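Local coordinates for protein BtGH115A (Bacteroides thetaiotaomicron, PDB 5BY3) that acts as a family GH115 4-O-methyl-alpha-glucuronidase, a glycoside hydrolase with specificity for decorated arabinogalactans, at residues A[106-111]-A[121-126]; A[86-91]-A[95-100]; A[40-45]-A[202-207]. All coordinates share one frame; numbering follows the deposited sequence. Where two conformers were deposited one is given.

Interaction 1: A[106-111]-A[121-126]; sequences LVVAGS and LEISRL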
ATOM      1  N   LEU A 106      -7.820 -35.157  -0.985  1.00 59.79           N
ATOM      2  CA  LEU A 106      -7.743 -33.788  -0.511  1.00 52.15           C
ATOM      3  C   LEU A 106      -9.082 -33.143  -0.751  1.00 52.93           C
ATOM      4  O   LEU A 106      -9.535 -33.063  -1.895  1.00 57.20           O
ATOM      5  CB  LEU A 106      -6.650 -33.031  -1.264  1.00 51.04           C
ATOM      6  CG  LEU A 106      -6.413 -31.583  -0.865  1.00 49.82           C
ATOM      7  CD1 LEU A 106      -6.153 -31.413   0.628  1.00 47.34           C
ATOM      8  CD2 LEU A 106      -5.239 -31.076  -1.669  1.00 51.14           C
ATOM      9  N   VAL A 107      -9.716 -32.685   0.328  1.00 57.09           N
ATOM     10  CA  VAL A 107     -11.047 -32.056   0.260  1.00 51.85           C
ATOM     11  C   VAL A 107     -10.876 -30.563   0.488  1.00 50.65           C
ATOM     12  O   VAL A 107     -10.197 -30.149   1.438  1.00 55.85           O
ATOM     13  CB  VAL A 107     -12.044 -32.666   1.286  1.00 53.39           C
ATOM     14  CG1 VAL A 107     -13.470 -32.094   1.117  1.00 45.83           C
ATOM     15  CG2 VAL A 107     -12.048 -34.192   1.192  1.00 48.78           C
ATOM     16  N   VAL A 108     -11.474 -29.785  -0.413  1.00 47.48           N
ATOM     17  CA  VAL A 108     -11.505 -28.341  -0.349  1.00 49.72           C
ATOM     18  C   VAL A 108     -12.971 -27.922  -0.290  1.00 55.45           C
ATOM     19  O   VAL A 108     -13.714 -28.002  -1.295  1.00 56.73           O
ATOM     20  CB  VAL A 108     -10.827 -27.665  -1.580  1.00 53.92           C
ATOM     21  CG1 VAL A 108     -10.899 -26.142  -1.473  1.00 52.80           C
ATOM     22  CG2 VAL A 108      -9.380 -28.114  -1.774  1.00 49.49           C
ATOM     23  N   ALA A 109     -13.347 -27.425   0.885  1.00 56.89           N
ATOM     24  CA  ALA A 109     -14.720 -27.072   1.220  1.00 51.89           C
ATOM     25  C   ALA A 109     -14.819 -25.590   1.536  1.00 47.94           C
ATOM     26  O   ALA A 109     -14.351 -25.152   2.583  1.00 48.84           O
ATOM     27  CB  ALA A 109     -15.183 -27.917   2.406  1.00 48.82           C
ATOM     28  N   GLY A 110     -15.397 -24.810   0.624  1.00 49.45           N
ATOM     29  CA  GLY A 110     -15.596 -23.371   0.855  1.00 49.01           C
ATOM     30  C   GLY A 110     -16.992 -23.027   1.386  1.00 57.94           C
ATOM     31  O   GLY A 110     -17.987 -23.620   0.974  1.00 60.56           O
ATOM     32  N   SER A 111     -17.063 -22.054   2.287  1.00 57.93           N
ATOM     33  CA  SER A 111     -18.320 -21.576   2.861  1.00 55.19           C
ATOM     34  C   SER A 111     -19.222 -20.846   1.861  1.00 59.01           C
ATOM     35  O   SER A 111     -20.457 -20.879   1.999  1.00 64.32           O
ATOM     36  CB  SER A 111     -18.031 -20.674   4.055  1.00 60.23           C
ATOM     37  OG  SER A 111     -17.498 -19.415   3.655  1.00 56.98           O
ATOM     38  N   LEU A 121      -6.622 -22.176  -4.302  1.00 46.92           N
ATOM     39  CA  LEU A 121      -5.402 -21.391  -4.405  1.00 44.96           C
ATOM     40  C   LEU A 121      -4.485 -21.531  -3.205  1.00 43.31           C
ATOM     41  O   LEU A 121      -3.341 -21.160  -3.275  1.00 53.43           O
ATOM     42  CB  LEU A 121      -5.739 -19.932  -4.702  1.00 43.17           C
ATOM     43  CG  LEU A 121      -6.259 -19.765  -6.154  1.00 44.84           C
ATOM     44  CD1 LEU A 121      -6.729 -18.360  -6.441  1.00 42.52           C
ATOM     45  CD2 LEU A 121      -5.245 -20.162  -7.213  1.00 40.74           C
ATOM     46  N   GLU A 122      -4.974 -22.109  -2.119  1.00 45.75           N
ATOM     47  CA  GLU A 122      -4.141 -22.413  -0.960  1.00 43.35           C
ATOM     48  C   GLU A 122      -3.247 -23.593  -1.284  1.00 44.56           C
ATOM     49  O   GLU A 122      -2.106 -23.694  -0.787  1.00 47.47           O
ATOM     50  CB  GLU A 122      -5.027 -22.750   0.248  1.00 43.52           C
ATOM     51  CG  GLU A 122      -4.325 -23.072   1.555  1.00 49.25           C
ATOM     52  CD  GLU A 122      -3.273 -22.048   1.981  1.00 55.59           C
ATOM     53  OE1 GLU A 122      -3.496 -20.804   1.889  1.00 65.27           O
ATOM     54  OE2 GLU A 122      -2.214 -22.516   2.450  1.00 59.18           O
ATOM     55  N   ILE A 123      -3.784 -24.488  -2.107  1.00 41.45           N
ATOM     56  CA  ILE A 123      -3.099 -25.712  -2.513  1.00 44.48           C
ATOM     57  C   ILE A 123      -1.972 -25.279  -3.409  1.00 43.15           C
ATOM     58  O   ILE A 123      -0.884 -25.827  -3.333  1.00 39.31           O
ATOM     59  CB  ILE A 123      -4.043 -26.673  -3.255  1.00 46.61           C
ATOM     60  CG1 ILE A 123      -5.192 -27.065  -2.312  1.00 44.77           C
ATOM     61  CG2 ILE A 123      -3.287 -27.884  -3.829  1.00 42.09           C
ATOM     62  CD1 ILE A 123      -6.157 -28.046  -2.932  1.00 53.03           C
ATOM     63  N   SER A 124      -2.235 -24.235  -4.198  1.00 46.43           N
ATOM     64  CA  SER A 124      -1.238 -23.657  -5.066  1.00 42.72           C
ATOM     65  C   SER A 124      -0.079 -22.997  -4.262  1.00 47.66           C
ATOM     66  O   SER A 124       1.095 -23.182  -4.613  1.00 51.05           O
ATOM     67  CB  SER A 124      -1.931 -22.765  -6.071  1.00 41.31           C
ATOM     68  OG  SER A 124      -1.112 -21.677  -6.418  1.00 55.41           O
ATOM     69  N   ARG A 125      -0.397 -22.288  -3.173  1.00 44.74           N
ATOM     70  CA  ARG A 125       0.626 -21.797  -2.212  1.00 48.57           C
ATOM     71  C   ARG A 125       1.465 -22.920  -1.566  1.00 48.67           C
ATOM     72  O   ARG A 125       2.693 -22.772  -1.413  1.00 46.15           O
ATOM     73  CB  ARG A 125       0.004 -20.901  -1.114  1.00 48.50           C
ATOM     74  CG  ARG A 125      -0.354 -19.491  -1.592  1.00 46.84           C
ATOM     75  CD  ARG A 125      -1.502 -18.847  -0.798  1.00 48.31           C
ATOM     76  NE  ARG A 125      -1.586 -17.394  -1.033  1.00 59.96           N
ATOM     77  CZ  ARG A 125      -0.766 -16.458  -0.508  1.00 62.19           C
ATOM     78  NH1 ARG A 125       0.234 -16.764   0.336  1.00 56.41           N
ATOM     79  NH2 ARG A 125      -0.951 -15.183  -0.826  1.00 58.05           N
ATOM     80  N   LEU A 126       0.790 -24.017  -1.188  1.00 44.47           N
ATOM     81  CA  LEU A 126       1.403 -25.220  -0.604  1.00 39.18           C
ATOM     82  C   LEU A 126       2.399 -25.899  -1.578  1.00 42.95           C
ATOM     83  O   LEU A 126       3.380 -26.524  -1.181  1.00 43.41           O
ATOM     84  CB  LEU A 126       0.294 -26.222  -0.243  1.00 36.68           C
ATOM     85  CG  LEU A 126      -0.595 -25.912   0.963  1.00 38.56           C
ATOM     86  CD1 LEU A 126      -1.628 -26.978   1.109  1.00 34.00           C
ATOM     87  CD2 LEU A 126       0.197 -25.794   2.259  1.00 35.99           C
TER
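The hydroxyl of Ser124 is gripped by Asp50 OD2 and, more weakly, by Arg205 NH1, and next to it on the same helix Ile123 turns to the sheet to meet Leu106 and Val108. Across the contact itself there are only hydrocarbon branches. Ile123 places CG1 beside its own backbone N (chi1 -61°) and then runs straight on to CD1 (chi2 -178°), which carries the methyl to the sheet. There it meets two tips at once: CD2 of Leu106 lies 3.4 Å from Ile123 CD1, and CG2 of Val108 approaches Ile123 CD1 just as closely. This is tight packing, with each pair meeting tip to tip. Leu106 and Val108 stand two positions apart on the strand and so share a face, whereas Val107 between them points away from the helix. Branched, wholly apolar residues suit a buried place where no polar group needs a partner. Behind the isoleucine, Leu47 of helix 38-55 touches the same side chain. A strand that leads through a short turn into a helix folded back over the face of its own sheet is characteristic of layered alpha/beta domains.

Interaction 2: A[86-91]-A[95-100]; sequences ISALKN and AFMLAV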
ATOM      1  N   ILE A  86     -17.439 -30.693   7.810  1.00 80.17           N
ATOM      2  CA  ILE A  86     -17.621 -29.261   7.578  1.00 83.85           C
ATOM      3  C   ILE A  86     -18.782 -28.922   8.470  1.00 89.24           C
ATOM      4  O   ILE A  86     -19.733 -29.691   8.555  1.00 95.12           O
ATOM      5  CB  ILE A  86     -17.899 -28.880   6.092  1.00 82.99           C
ATOM      6  CG1 ILE A  86     -19.056 -29.659   5.453  1.00 84.36           C
ATOM      7  CG2 ILE A  86     -16.677 -29.132   5.243  1.00 80.59           C
ATOM      8  CD1 ILE A  86     -20.372 -28.911   5.392  1.00 87.59           C
ATOM      9  N   SER A  87     -18.680 -27.812   9.181  1.00 91.19           N
ATOM     10  CA  SER A  87     -19.695 -27.394  10.153  1.00 99.04           C
ATOM     11  C   SER A  87     -19.245 -26.023  10.575  1.00103.95           C
ATOM     12  O   SER A  87     -20.034 -25.075  10.586  1.00116.15           O
ATOM     13  CB  SER A  87     -19.730 -28.306  11.402  1.00104.52           C
ATOM     14  OG  SER A  87     -20.405 -29.535  11.171  1.00100.77           O
ATOM     15  N   ALA A  88     -17.950 -25.936  10.892  1.00 92.96           N
ATOM     16  CA  ALA A  88     -17.271 -24.694  11.215  1.00 82.41           C
ATOM     17  C   ALA A  88     -17.422 -23.660  10.096  1.00 75.61           C
ATOM     18  O   ALA A  88     -17.233 -22.469  10.319  1.00 70.24           O
ATOM     19  CB  ALA A  88     -15.807 -24.974  11.521  1.00 70.93           C
ATOM     20  N   LEU A  89     -17.813 -24.139   8.916  1.00 74.64           N
ATOM     21  CA  LEU A  89     -17.976 -23.319   7.734  1.00 74.78           C
ATOM     22  C   LEU A  89     -19.369 -22.747   7.534  1.00 86.11           C
ATOM     23  O   LEU A  89     -19.524 -21.746   6.829  1.00 84.07           O
ATOM     24  CB  LEU A  89     -17.591 -24.120   6.506  1.00 65.89           C
ATOM     25  CG  LEU A  89     -16.103 -24.368   6.273  1.00 68.77           C
ATOM     26  CD1 LEU A  89     -16.021 -25.371   5.134  1.00 66.82           C
ATOM     27  CD2 LEU A  89     -15.299 -23.099   5.969  1.00 66.10           C
ATOM     28  N   LYS A  90     -20.373 -23.393   8.131  1.00 98.02           N
ATOM     29  CA  LYS A  90     -21.782 -23.000   7.986  1.00 95.07           C
ATOM     30  C   LYS A  90     -22.020 -21.509   8.308  1.00 92.05           C
ATOM     31  O   LYS A  90     -21.505 -21.007   9.329  1.00 80.04           O
ATOM     32  CB  LYS A  90     -22.668 -23.895   8.852  1.00 98.66           C
ATOM     33  CG  LYS A  90     -24.012 -24.193   8.220  1.00109.62           C
ATOM     34  CD  LYS A  90     -24.890 -25.057   9.111  1.00111.33           C
ATOM     35  CE  LYS A  90     -26.173 -25.424   8.380  1.00112.66           C
ATOM     36  NZ  LYS A  90     -27.349 -25.462   9.293  1.00108.00           N
ATOM     37  N   ASN A  91     -22.811 -20.851   7.431  1.00 89.11           N
ATOM     38  CA  ASN A  91     -23.089 -19.392   7.481  0.50 85.38           C
ATOM     39  C   ASN A  91     -21.863 -18.548   7.909  1.00 83.21           C
ATOM     40  O   ASN A  91     -21.776 -18.077   9.050  1.00 86.19           O
ATOM     41  CB  ASN A  91     -24.350 -19.081   8.332  0.50 78.20           C
ATOM     42  CG  ASN A  91     -25.598 -18.822   7.487  0.50 68.43           C
ATOM     43  OD1 ASN A  91     -26.026 -19.662   6.698  0.50 64.00           O
ATOM     44  ND2 ASN A  91     -26.196 -17.659   7.673  0.50 64.10           N
ATOM     45  N   ALA A  95     -14.667 -18.293   3.314  1.00 49.94           N
ATOM     46  CA  ALA A  95     -13.897 -19.205   4.155  1.00 50.14           C
ATOM     47  C   ALA A  95     -13.744 -20.576   3.531  1.00 46.57           C
ATOM     48  O   ALA A  95     -14.532 -20.943   2.667  1.00 51.94           O
ATOM     49  CB  ALA A  95     -14.504 -19.307   5.553  1.00 46.42           C
ATOM     50  N   PHE A  96     -12.703 -21.301   3.945  1.00 40.68           N
ATOM     51  CA  PHE A  96     -12.456 -22.645   3.471  1.00 39.44           C
ATOM     52  C   PHE A  96     -11.836 -23.520   4.535  1.00 40.97           C
ATOM     53  O   PHE A  96     -11.135 -23.018   5.449  1.00 44.47           O
ATOM     54  CB  PHE A  96     -11.611 -22.661   2.192  1.00 38.52           C
ATOM     55  CG  PHE A  96     -10.201 -22.131   2.375  1.00 36.57           C
ATOM     56  CD1 PHE A  96      -9.187 -22.953   2.823  1.00 34.67           C
ATOM     57  CD2 PHE A  96      -9.888 -20.821   2.027  1.00 40.75           C
ATOM     58  CE1 PHE A  96      -7.895 -22.471   2.979  1.00 41.28           C
ATOM     59  CE2 PHE A  96      -8.582 -20.321   2.159  1.00 40.46           C
ATOM     60  CZ  PHE A  96      -7.594 -21.146   2.648  1.00 43.03           C
HETATM   61  N   MSE A  97     -12.119 -24.816   4.378  1.00 43.36           N
HETATM   62  CA  MSE A  97     -11.527 -25.919   5.102  1.00 49.09           C
HETATM   63  C   MSE A  97     -10.784 -26.778   4.110  1.00 53.90           C
HETATM   64  O   MSE A  97     -11.297 -27.120   3.020  1.00 50.73           O
HETATM   65  CB  MSE A  97     -12.641 -26.772   5.658  1.00 54.19           C
HETATM   66  CG  MSE A  97     -12.926 -26.412   7.106  1.00 76.62           C
HETATM   67 SE   MSE A  97     -13.898 -27.942   7.861  1.00 92.08          SE
HETATM   68  CE  MSE A  97     -13.685 -27.639   9.803  1.00 85.53           C
ATOM     69  N   LEU A  98      -9.548 -27.110   4.467  1.00 53.23           N
ATOM     70  CA  LEU A  98      -8.798 -28.129   3.766  1.00 51.05           C
ATOM     71  C   LEU A  98      -8.639 -29.305   4.695  1.00 52.80           C
ATOM     72  O   LEU A  98      -8.263 -29.135   5.859  1.00 54.59           O
ATOM     73  CB  LEU A  98      -7.415 -27.632   3.417  1.00 53.73           C
ATOM     74  CG  LEU A  98      -7.177 -26.549   2.398  1.00 48.25           C
ATOM     75  CD1 LEU A  98      -5.665 -26.519   2.235  1.00 52.96           C
ATOM     76  CD2 LEU A  98      -7.842 -26.927   1.099  1.00 47.74           C
ATOM     77  N   ALA A  99      -8.916 -30.501   4.183  1.00 51.41           N
ATOM     78  CA  ALA A  99      -8.849 -31.719   4.993  1.00 53.97           C
ATOM     79  C   ALA A  99      -8.595 -32.915   4.080  1.00 50.30           C
ATOM     80  O   ALA A  99      -8.984 -32.883   2.910  1.00 58.42           O
ATOM     81  CB  ALA A  99     -10.165 -31.895   5.758  1.00 51.77           C
ATOM     82  N   VAL A 100      -7.970 -33.952   4.626  1.00 45.81           N
ATOM     83  CA  VAL A 100      -7.764 -35.226   3.939  1.00 53.49           C
ATOM     84  C   VAL A 100      -8.746 -36.287   4.477  1.00 66.27           C
ATOM     85  O   VAL A 100      -8.636 -36.684   5.642  1.00 65.83           O
ATOM     86  CB  VAL A 100      -6.288 -35.735   4.052  1.00 53.05           C
ATOM     87  CG1 VAL A 100      -6.062 -36.967   3.156  1.00 45.00           C
ATOM     88  CG2 VAL A 100      -5.255 -34.624   3.728  1.00 40.96           C
TER
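Leu89 and Met97, a selenomethionine in this crystal, form the close side of the contact between the loop 86-91 and the strand that follows it. Leu89 sets CG beside its backbone N (chi1 -74°), which turns both methyls towards the strand. Leu89 CD1 rests 3.7 Å from Met97 CB, while its CD2 lies against the backbone, 3.8 Å from Phe96 N, and also near the methyl of Ala95. The two long side chains pass at a slant, so the leucine packs on the first carbons of the methionine. A leucine suits this buried spot because its fork can touch a side chain and a peptide together. Strand 96-100 forms an antiparallel hairpin with strand 106-110, and Met97 points to the face of the sheet where the loop lies; its neighbours Phe96 and Leu98 turn to helix 113-126 on the other face. The loop thus lies on the face turned away from this helix, and Leu89 also touches Ala109 of the partner strand. On the solvent side fewer atoms meet. The extended end of Met97 reaches Ile86, whose CG2 makes a longer touch, 4.0 Å from Met97 SE, and stops at Ala88, with Met97 CE 3.8 Å from Ala88 CB. Ala88 is exposed to solvent and Met97 partly so; the small alanine lets the selenoether end lie across it. The loop holds its own shape here through a type I turn, in which Lys90 N bonds to Ser87 O at 3.0 Å.

Interaction 3: A[40-45]-A[202-207]; sequences VRTSLD and LLLRLR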
ATOM      1  N   VAL A  40     -14.794 -20.113  -9.134  1.00 44.72           N
ATOM      2  CA  VAL A  40     -14.316 -21.435  -8.739  1.00 44.72           C
ATOM      3  C   VAL A  40     -13.605 -22.087  -9.932  1.00 45.68           C
ATOM      4  O   VAL A  40     -12.498 -22.589  -9.801  1.00 49.27           O
ATOM      5  CB  VAL A  40     -15.433 -22.340  -8.128  1.00 47.80           C
ATOM      6  CG1 VAL A  40     -14.920 -23.747  -7.806  1.00 43.60           C
ATOM      7  CG2 VAL A  40     -15.972 -21.715  -6.860  1.00 45.36           C
ATOM      8  N   ARG A  41     -14.225 -22.024 -11.101  1.00 51.93           N
ATOM      9  CA  ARG A  41     -13.655 -22.649 -12.290  1.00 57.00           C
ATOM     10  C   ARG A  41     -12.366 -21.959 -12.737  1.00 49.68           C
ATOM     11  O   ARG A  41     -11.423 -22.625 -13.115  1.00 51.50           O
ATOM     12  CB  ARG A  41     -14.692 -22.765 -13.423  1.00 66.55           C
ATOM     13  CG  ARG A  41     -15.391 -24.139 -13.496  1.00 74.32           C
ATOM     14  CD  ARG A  41     -16.818 -24.074 -14.055  1.00 90.61           C
ATOM     15  NE  ARG A  41     -16.989 -23.031 -15.088  1.00 94.86           N
ATOM     16  CZ  ARG A  41     -17.792 -21.963 -14.995  1.00 98.06           C
ATOM     17  NH1 ARG A  41     -18.557 -21.757 -13.918  1.00 93.75           N
ATOM     18  NH2 ARG A  41     -17.839 -21.091 -16.000  1.00 93.74           N
ATOM     19  N   THR A  42     -12.318 -20.641 -12.607  1.00 47.92           N
ATOM     20  CA  THR A  42     -11.130 -19.844 -12.937  1.00 47.64           C
ATOM     21  C   THR A  42      -9.909 -20.248 -12.109  1.00 47.67           C
ATOM     22  O   THR A  42      -8.821 -20.332 -12.652  1.00 49.10           O
ATOM     23  CB  THR A  42     -11.404 -18.355 -12.732  1.00 45.19           C
ATOM     24  OG1 THR A  42     -12.572 -17.995 -13.462  1.00 45.00           O
ATOM     25  CG2 THR A  42     -10.262 -17.545 -13.249  1.00 50.45           C
ATOM     26  N   SER A  43     -10.129 -20.510 -10.816  1.00 46.67           N
ATOM     27  CA  SER A  43      -9.094 -20.869  -9.838  1.00 46.78           C
ATOM     28  C   SER A  43      -8.597 -22.285 -10.024  1.00 48.03           C
ATOM     29  O   SER A  43      -7.411 -22.592  -9.798  1.00 44.86           O
ATOM     30  CB  SER A  43      -9.638 -20.729  -8.408  1.00 48.55           C
ATOM     31  OG  SER A  43     -10.294 -19.477  -8.263  1.00 52.65           O
ATOM     32  N   LEU A  44      -9.530 -23.150 -10.397  1.00 48.62           N
ATOM     33  CA  LEU A  44      -9.192 -24.461 -10.856  1.00 53.23           C
ATOM     34  C   LEU A  44      -8.192 -24.423 -12.017  1.00 49.30           C
ATOM     35  O   LEU A  44      -7.172 -25.092 -11.945  1.00 44.07           O
ATOM     36  CB  LEU A  44     -10.447 -25.240 -11.211  1.00 55.28           C
ATOM     37  CG  LEU A  44     -10.971 -26.012 -10.003  1.00 57.21           C
ATOM     38  CD1 LEU A  44     -12.169 -26.840 -10.435  1.00 57.37           C
ATOM     39  CD2 LEU A  44      -9.905 -26.911  -9.421  1.00 57.14           C
ATOM     40  N   ASP A  45      -8.474 -23.623 -13.047  1.00 48.91           N
ATOM     41  CA  ASP A  45      -7.532 -23.428 -14.159  1.00 53.78           C
ATOM     42  C   ASP A  45      -6.140 -23.009 -13.656  1.00 51.09           C
ATOM     43  O   ASP A  45      -5.110 -23.579 -14.083  1.00 54.10           O
ATOM     44  CB  ASP A  45      -8.070 -22.410 -15.185  1.00 54.85           C
ATOM     45  CG  ASP A  45      -9.193 -22.965 -16.064  1.00 59.98           C
ATOM     46  OD1 ASP A  45      -9.585 -24.151 -15.939  1.00 63.90           O
ATOM     47  OD2 ASP A  45      -9.695 -22.195 -16.906  1.00 65.48           O
ATOM     48  N   LEU A 202      -3.450 -12.079 -10.147  1.00 41.23           N
ATOM     49  CA  LEU A 202      -2.597 -11.598  -9.089  1.00 44.63           C
ATOM     50  C   LEU A 202      -3.445 -11.395  -7.848  1.00 45.94           C
ATOM     51  O   LEU A 202      -3.009 -11.784  -6.760  1.00 53.10           O
ATOM     52  CB  LEU A 202      -1.862 -10.328  -9.506  1.00 38.01           C
ATOM     53  CG  LEU A 202      -0.989  -9.580  -8.507  1.00 38.50           C
ATOM     54  CD1 LEU A 202       0.092 -10.447  -7.896  1.00 35.53           C
ATOM     55  CD2 LEU A 202      -0.378  -8.382  -9.219  1.00 36.29           C
ATOM     56  N   LEU A 203      -4.656 -10.843  -8.018  1.00 42.40           N
ATOM     57  CA  LEU A 203      -5.524 -10.550  -6.863  1.00 38.93           C
ATOM     58  C   LEU A 203      -6.023 -11.817  -6.231  1.00 37.73           C
ATOM     59  O   LEU A 203      -6.007 -11.947  -5.019  1.00 37.53           O
ATOM     60  CB  LEU A 203      -6.690  -9.650  -7.239  1.00 41.41           C
ATOM     61  CG  LEU A 203      -6.339  -8.244  -7.729  1.00 42.91           C
ATOM     62  CD1 LEU A 203      -7.606  -7.537  -8.178  1.00 44.51           C
ATOM     63  CD2 LEU A 203      -5.584  -7.418  -6.694  1.00 42.54           C
ATOM     64  N   LEU A 204      -6.405 -12.783  -7.058  1.00 40.73           N
ATOM     65  CA  LEU A 204      -6.772 -14.116  -6.570  1.00 40.37           C
ATOM     66  C   LEU A 204      -5.663 -14.735  -5.732  1.00 42.86           C
ATOM     67  O   LEU A 204      -5.887 -15.163  -4.580  1.00 45.43           O
ATOM     68  CB  LEU A 204      -7.146 -15.029  -7.745  1.00 41.22           C
ATOM     69  CG  LEU A 204      -8.462 -14.789  -8.527  1.00 41.67           C
ATOM     70  CD1 LEU A 204      -8.888 -15.993  -9.359  1.00 40.46           C
ATOM     71  CD2 LEU A 204      -9.620 -14.362  -7.635  1.00 48.94           C
ATOM     72  N   ARG A 205      -4.447 -14.722  -6.279  1.00 39.76           N
ATOM     73  CA  ARG A 205      -3.307 -15.326  -5.583  1.00 37.00           C
ATOM     74  C   ARG A 205      -2.962 -14.566  -4.304  1.00 37.24           C
ATOM     75  O   ARG A 205      -2.362 -15.146  -3.394  1.00 35.10           O
ATOM     76  CB  ARG A 205      -2.089 -15.355  -6.489  1.00 34.18           C
ATOM     77  CG  ARG A 205      -2.140 -16.360  -7.598  1.00 32.39           C
ATOM     78  CD  ARG A 205      -0.745 -16.384  -8.245  1.00 32.38           C
ATOM     79  NE  ARG A 205      -0.627 -17.179  -9.475  1.00 31.89           N
ATOM     80  CZ  ARG A 205      -0.759 -18.503  -9.538  1.00 38.18           C
ATOM     81  NH1 ARG A 205      -1.068 -19.212  -8.448  1.00 35.74           N
ATOM     82  NH2 ARG A 205      -0.620 -19.131 -10.707  1.00 37.85           N
ATOM     83  N   LEU A 206      -3.293 -13.268  -4.262  1.00 35.30           N
ATOM     84  CA  LEU A 206      -3.125 -12.457  -3.068  1.00 37.96           C
ATOM     85  C   LEU A 206      -4.327 -12.508  -2.093  1.00 41.53           C
ATOM     86  O   LEU A 206      -4.295 -11.884  -1.014  1.00 37.46           O
ATOM     87  CB  LEU A 206      -2.792 -11.010  -3.458  1.00 38.60           C
ATOM     88  CG  LEU A 206      -1.437 -10.698  -4.084  1.00 38.72           C
ATOM     89  CD1 LEU A 206      -1.447  -9.297  -4.674  1.00 42.42           C
ATOM     90  CD2 LEU A 206      -0.311 -10.869  -3.080  1.00 37.77           C
ATOM     91  N   ARG A 207      -5.355 -13.270  -2.484  1.00 45.32           N
ATOM     92  CA  ARG A 207      -6.678 -13.396  -1.800  1.00 50.74           C
ATOM     93  C   ARG A 207      -7.443 -12.087  -1.694  1.00 48.23           C
ATOM     94  O   ARG A 207      -8.177 -11.879  -0.750  1.00 56.94           O
ATOM     95  CB  ARG A 207      -6.605 -14.052  -0.399  1.00 49.16           C
ATOM     96  CG  ARG A 207      -5.819 -15.349  -0.266  1.00 48.70           C
ATOM     97  CD  ARG A 207      -4.472 -15.025   0.363  1.00 51.39           C
ATOM     98  NE  ARG A 207      -3.948 -16.176   1.083  1.00 50.83           N
ATOM     99  CZ  ARG A 207      -3.014 -16.149   2.021  1.00 47.44           C
ATOM    100  NH1 ARG A 207      -2.429 -15.013   2.430  1.00 44.20           N
ATOM    101  NH2 ARG A 207      -2.684 -17.301   2.564  1.00 58.35           N
TER
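Leu204 points its side chain at helix 38-55, where Thr42 and Ser43 receive it. This is a helix-to-helix contact between two parts of the fold: helix 38-55 belongs to the layered alpha/beta region at the N-terminal end, while helix 193-205 lies within the glycosyl hydrolase family 115 region, whose eight parallel strands fit the TIM-barrel clan. The leucine sets CG beside its backbone N (chi1 -71°), and one branch, CD1, does all the touching. It comes up to two side chains that stand next to each other on the other helix but are turned differently. Thr42 points toward the leucine and offers its methyl, while its hydroxyl bonds to Lys234 O as main partner, with Pro38 O also within hydrogen-bonding reach. The fit there is loose, with Thr42 CG2 4.4 Å from Leu204 CD1. Ser43 stands more to the side and presents its oxygen. Small residues suit these two positions, since they let the helices come near while their hydroxyls bond to backbone carbonyls. Helix 113-126 also packs here: Leu121 on Leu204 and Ala117 on Ser43. Salt bridges lie nearby: Arg205 pairs with Asp50 and with Glu133. Just beyond, the helix ends in a Schellman motif, in which Arg207 takes a positive phi and its N bonds to Leu204 O at 2.9 Å. The Ser43 hydroxyl bonds back to Val39 O, one turn earlier in its own helix, with OG beside the backbone N (chi1 -48°); in that position Ser43 OG lies 3.9 Å from Leu204 CD1, a van der Waals contact.

How the interactions relate
Following the chain from its N terminus, helix 38-55 comes first and supplies residues 40-45, whose partner in interaction 3 arrives only after more than 150 residues. Within that long span the other two contacts close in turn. Interaction 2 shuts a tight loop of three residues before strand 96-100, and interaction 1 then folds helix 113-126 back onto strand 106-110; they follow in series without crossing. These two share a sheet, where Val107 N meets Ala99 O across adjacent strands. Interactions 1 and 3 join through Arg125 NH2 and Arg205 O, so helix 113-126 bridges sheet and barrel region. Interactions 2 and 3 do not touch.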